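Local atomic coordinates of (R)-specific enoyl-CoA hydratase (Pseudomonas aeruginosa, PDB entry 5CPG), a protein that probably catalyses the reversible, (R)-specific hydration of trans-2-enoyl-CoA to (3R)-hydroxyacyl-CoA as a hotdog-fold hydratase of the MaoC family. Residues Leu11-Glu25 / Lys94-Lys108. Numbering follows the deposited sequence.
Sequences LEVGQKAEYTSSIAE and KLGDDLKVELEVLEK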
# COMPACT_ATOMS: atom_id res chain seq x y z
N LEU A 11 23.54 0.82 -10.71
CA LEU A 11 23.28 0.83 -9.27
C LEU A 11 24.52 0.44 -8.48
O LEU A 11 25.26 -0.43 -8.92
CB LEU A 11 22.15 -0.16 -8.94
CG LEU A 11 20.79 0.28 -9.43
CD1 LEU A 11 19.82 -0.89 -9.23
CD2 LEU A 11 20.37 1.46 -8.62
N GLU A 12 24.71 1.04 -7.31
CA GLU A 12 25.78 0.65 -6.39
C GLU A 12 25.26 0.47 -5.01
O GLU A 12 24.38 1.22 -4.59
CB GLU A 12 26.89 1.72 -6.35
CG GLU A 12 27.57 1.90 -7.65
CD GLU A 12 28.67 2.97 -7.58
OE1 GLU A 12 29.31 3.10 -6.51
OE2 GLU A 12 28.86 3.66 -8.60
N VAL A 13 25.82 -0.49 -4.29
CA VAL A 13 25.48 -0.65 -2.90
C VAL A 13 25.76 0.66 -2.17
O VAL A 13 26.82 1.26 -2.39
CB VAL A 13 26.29 -1.79 -2.26
CG1 VAL A 13 26.07 -1.81 -0.77
CG2 VAL A 13 25.93 -3.11 -2.91
N GLY A 14 24.83 1.09 -1.31
CA GLY A 14 24.96 2.36 -0.61
C GLY A 14 24.35 3.57 -1.29
O GLY A 14 24.20 4.62 -0.65
N GLN A 15 24.05 3.46 -2.58
CA GLN A 15 23.36 4.51 -3.33
C GLN A 15 22.01 4.82 -2.72
O GLN A 15 21.25 3.91 -2.41
CB GLN A 15 23.16 4.08 -4.77
CG GLN A 15 22.53 5.08 -5.64
CD GLN A 15 22.73 4.72 -7.09
OE1 GLN A 15 23.26 3.66 -7.40
NE2 GLN A 15 22.32 5.62 -7.99
N LYS A 16 21.69 6.11 -2.54
CA LYS A 16 20.44 6.49 -1.88
C LYS A 16 19.59 7.41 -2.76
O LYS A 16 20.09 8.00 -3.72
CB LYS A 16 20.72 7.17 -0.52
CG LYS A 16 21.38 6.25 0.53
CD LYS A 16 21.50 6.94 1.88
CE LYS A 16 22.03 6.01 2.97
NZ LYS A 16 22.01 6.66 4.33
N ALA A 17 18.30 7.49 -2.45
CA ALA A 17 17.43 8.47 -3.10
C ALA A 17 16.32 8.80 -2.12
O ALA A 17 16.10 8.05 -1.16
CB ALA A 17 16.85 7.94 -4.39
N GLU A 18 15.64 9.92 -2.36
CA GLU A 18 14.58 10.36 -1.48
C GLU A 18 13.33 10.72 -2.26
O GLU A 18 13.40 11.00 -3.46
CB GLU A 18 15.02 11.58 -0.66
CG GLU A 18 16.15 11.32 0.32
CD GLU A 18 16.58 12.61 1.04
OE1 GLU A 18 16.10 13.70 0.63
OE2 GLU A 18 17.37 12.52 2.00
N TYR A 19 12.18 10.71 -1.57
CA TYR A 19 10.88 10.89 -2.24
C TYR A 19 10.01 11.44 -1.15
O TYR A 19 9.92 10.83 -0.09
CB TYR A 19 10.37 9.55 -2.77
CG TYR A 19 9.04 9.60 -3.51
CD1 TYR A 19 8.96 10.11 -4.79
CD2 TYR A 19 7.88 9.10 -2.91
CE1 TYR A 19 7.75 10.16 -5.47
CE2 TYR A 19 6.66 9.13 -3.59
CZ TYR A 19 6.60 9.66 -4.85
OH TYR A 19 5.38 9.68 -5.48
N THR A 20 9.41 12.61 -1.35
CA THR A 20 8.75 13.25 -0.22
C THR A 20 7.28 13.48 -0.53
O THR A 20 6.91 13.64 -1.69
CB THR A 20 9.37 14.60 0.13
OG1 THR A 20 9.30 15.41 -1.06
CG2 THR A 20 10.79 14.46 0.64
N SER A 21 6.46 13.52 0.51
CA SER A 21 5.03 13.70 0.30
C SER A 21 4.40 14.35 1.52
O SER A 21 4.71 14.02 2.65
CB SER A 21 4.35 12.37 0.01
OG SER A 21 2.96 12.56 -0.26
N SER A 22 3.49 15.30 1.29
CA SER A 22 2.80 15.88 2.42
C SER A 22 1.58 15.03 2.73
O SER A 22 1.03 14.43 1.83
CB SER A 22 2.38 17.31 2.08
OG SER A 22 1.64 17.29 0.87
N ILE A 23 1.18 14.95 3.99
CA ILE A 23 -0.01 14.20 4.37
C ILE A 23 -1.21 15.15 4.53
O ILE A 23 -1.47 15.70 5.60
CB ILE A 23 0.20 13.43 5.67
CG1 ILE A 23 1.50 12.61 5.56
CG2 ILE A 23 -0.98 12.49 5.90
CD1 ILE A 23 1.51 11.68 4.41
N ALA A 24 -1.95 15.30 3.46
CA ALA A 24 -3.05 16.25 3.45
C ALA A 24 -4.36 15.49 3.49
O ALA A 24 -4.41 14.27 3.36
CB ALA A 24 -2.97 17.13 2.18
N GLU A 25 -5.44 16.21 3.67
CA GLU A 25 -6.75 15.59 3.76
C GLU A 25 -7.02 14.73 2.52
O GLU A 25 -7.60 13.67 2.57
CB GLU A 25 -7.83 16.68 3.88
CG GLU A 25 -9.23 16.09 3.93
CD GLU A 25 -10.34 17.11 4.06
OE1 GLU A 25 -10.35 18.06 3.25
OE2 GLU A 25 -11.20 16.93 4.96
N LYS A 94 0.17 11.53 11.19
CA LYS A 94 -1.03 12.32 11.46
C LYS A 94 -1.30 13.27 10.31
O LYS A 94 -0.39 13.56 9.53
CB LYS A 94 -0.88 13.07 12.79
CG LYS A 94 -0.63 12.13 13.97
CD LYS A 94 -0.43 12.87 15.28
CE LYS A 94 0.81 13.74 15.25
NZ LYS A 94 1.34 14.06 16.61
N LEU A 95 -2.55 13.69 10.19
CA LEU A 95 -2.90 14.74 9.25
C LEU A 95 -1.98 15.93 9.45
O LEU A 95 -1.76 16.36 10.59
CB LEU A 95 -4.36 15.16 9.46
CG LEU A 95 -4.89 16.26 8.56
CD1 LEU A 95 -4.87 15.79 7.10
CD2 LEU A 95 -6.32 16.59 9.02
N GLY A 96 -1.40 16.44 8.36
CA GLY A 96 -0.46 17.54 8.51
C GLY A 96 1.00 17.20 8.76
O GLY A 96 1.83 18.08 8.94
N ASP A 97 1.33 15.91 8.78
CA ASP A 97 2.73 15.50 8.81
C ASP A 97 3.30 15.59 7.40
O ASP A 97 2.54 15.69 6.44
CB ASP A 97 2.85 14.05 9.34
CG ASP A 97 2.65 13.96 10.83
OD1 ASP A 97 2.60 15.00 11.50
OD2 ASP A 97 2.56 12.84 11.36
N ASP A 98 4.64 15.55 7.26
CA ASP A 98 5.28 15.46 5.93
C ASP A 98 6.20 14.27 5.99
O ASP A 98 6.94 14.15 6.95
CB ASP A 98 6.10 16.71 5.59
CG ASP A 98 5.24 17.89 5.20
OD1 ASP A 98 4.75 17.91 4.05
OD2 ASP A 98 5.11 18.81 6.03
N LEU A 99 6.16 13.43 4.99
CA LEU A 99 6.98 12.22 5.05
C LEU A 99 8.09 12.27 4.02
O LEU A 99 7.93 12.78 2.92
CB LEU A 99 6.12 10.97 4.81
CG LEU A 99 4.98 10.79 5.79
CD1 LEU A 99 4.25 9.48 5.45
CD2 LEU A 99 5.49 10.77 7.22
N LYS A 100 9.22 11.67 4.38
CA LYS A 100 10.31 11.48 3.46
C LYS A 100 10.65 10.00 3.38
O LYS A 100 10.96 9.38 4.41
CB LYS A 100 11.54 12.28 3.93
CG LYS A 100 12.79 12.00 3.11
CD LYS A 100 13.98 12.74 3.70
CE LYS A 100 14.08 12.45 5.22
NZ LYS A 100 15.23 13.14 5.91
N VAL A 101 10.50 9.43 2.19
CA VAL A 101 10.95 8.08 1.92
C VAL A 101 12.43 8.12 1.59
O VAL A 101 12.86 8.93 0.75
CB VAL A 101 10.19 7.43 0.75
CG1 VAL A 101 10.83 6.10 0.40
CG2 VAL A 101 8.70 7.27 1.11
N GLU A 102 13.19 7.30 2.29
CA GLU A 102 14.61 7.14 1.98
C GLU A 102 14.85 5.73 1.46
O GLU A 102 14.52 4.77 2.14
CB GLU A 102 15.48 7.40 3.20
CG GLU A 102 16.97 7.28 2.80
CD GLU A 102 17.95 7.23 3.96
OE1 GLU A 102 17.78 6.42 4.90
OE2 GLU A 102 18.93 8.01 3.91
N LEU A 103 15.40 5.63 0.27
CA LEU A 103 15.73 4.32 -0.31
C LEU A 103 17.22 4.15 -0.21
O LEU A 103 17.97 5.11 -0.40
CB LEU A 103 15.32 4.22 -1.78
CG LEU A 103 13.84 4.44 -2.08
CD1 LEU A 103 13.62 4.29 -3.58
CD2 LEU A 103 13.01 3.44 -1.27
N GLU A 104 17.68 2.93 0.02
CA GLU A 104 19.13 2.69 -0.05
C GLU A 104 19.41 1.32 -0.65
O GLU A 104 18.83 0.34 -0.20
CB GLU A 104 19.75 2.76 1.34
CG GLU A 104 21.29 2.62 1.28
CD GLU A 104 21.93 2.57 2.67
OE1 GLU A 104 21.27 2.97 3.66
OE2 GLU A 104 23.09 2.11 2.78
N VAL A 105 20.32 1.24 -1.62
CA VAL A 105 20.67 -0.07 -2.19
C VAL A 105 21.49 -0.89 -1.17
O VAL A 105 22.56 -0.43 -0.73
CB VAL A 105 21.46 0.06 -3.50
CG1 VAL A 105 21.89 -1.35 -3.96
CG2 VAL A 105 20.65 0.81 -4.60
N LEU A 106 20.99 -2.05 -0.75
CA LEU A 106 21.67 -2.84 0.29
C LEU A 106 22.55 -3.91 -0.33
O LEU A 106 23.67 -4.16 0.12
CB LEU A 106 20.68 -3.50 1.26
CG LEU A 106 19.83 -2.65 2.19
CD1 LEU A 106 18.92 -3.51 2.99
CD2 LEU A 106 20.74 -1.79 3.15
N GLU A 107 22.04 -4.56 -1.37
CA GLU A 107 22.70 -5.70 -2.01
C GLU A 107 22.34 -5.76 -3.48
O GLU A 107 21.18 -5.53 -3.81
CB GLU A 107 22.29 -7.02 -1.34
CG GLU A 107 22.49 -7.08 0.16
CD GLU A 107 21.84 -8.28 0.82
OE1 GLU A 107 21.90 -9.40 0.26
OE2 GLU A 107 21.27 -8.11 1.91
N LYS A 108 23.30 -6.08 -4.33
CA LYS A 108 23.02 -6.48 -5.70
C LYS A 108 23.17 -8.00 -5.81
O LYS A 108 24.16 -8.57 -5.35
CB LYS A 108 23.93 -5.77 -6.67
CG LYS A 108 23.59 -4.26 -6.74
CD LYS A 108 24.60 -3.47 -7.58
CE LYS A 108 24.67 -3.96 -9.01
NZ LYS A 108 25.52 -3.06 -9.84
O HOH W 1 22.91 3.62 5.44
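Lys108 NZ reaches Leu11 O at 2.8 Å, tilted 26° from the carbonyl plane. It also bonds Tyr8 O and makes a cation-pi contact with the Tyr8 ring. A bend at chi3 (60°) turns the lysine end to this carbonyl. Strands 16-22 and 98-108 run antiparallel, and the backbone bonds between the two segments continue beyond strand 16-22, from Gly14 to Ile23. Val101 N to Tyr19 O is the shortest of these, at 2.7 Å; the return bond, Tyr19 N to Val101 O, is weak. Beyond the strand pairing, Ile23 O accepts Gly96 N from the turn 94-97.

On the face of Lys16, Glu102 and Glu104, the Lys16 chain is extended and lies alongside Glu104. Its CE is 3.2 Å from Glu104 OE1. Its NZ bridges weakly to Glu102 OE2 at 3.4 Å. Arg119 of the next strand binds both glutamates.

The face of Tyr19, Leu99, Val101 and Leu103 is largely apolar; Ile23 adds to it from the loop after strand 16-22. The Ile23 and Leu99 side chains cross obliquely, CD1 to CD1 3.7 Å. The Leu11 side chain crosses that of Val105 at about a right angle, through CD2 and CG2. Helix 62-73 packs on Tyr19, Ile23 and Leu103, as expected for the hotdog helix against its sheet. Tyr19 OH bonds Ser35 O of the second subunit.

Strand 16-22, outermost in the sheet of this chain, is held chiefly by its backbone. The two glutamates probably have much of their charge balanced by Arg119, with Lys16 adding a weaker share.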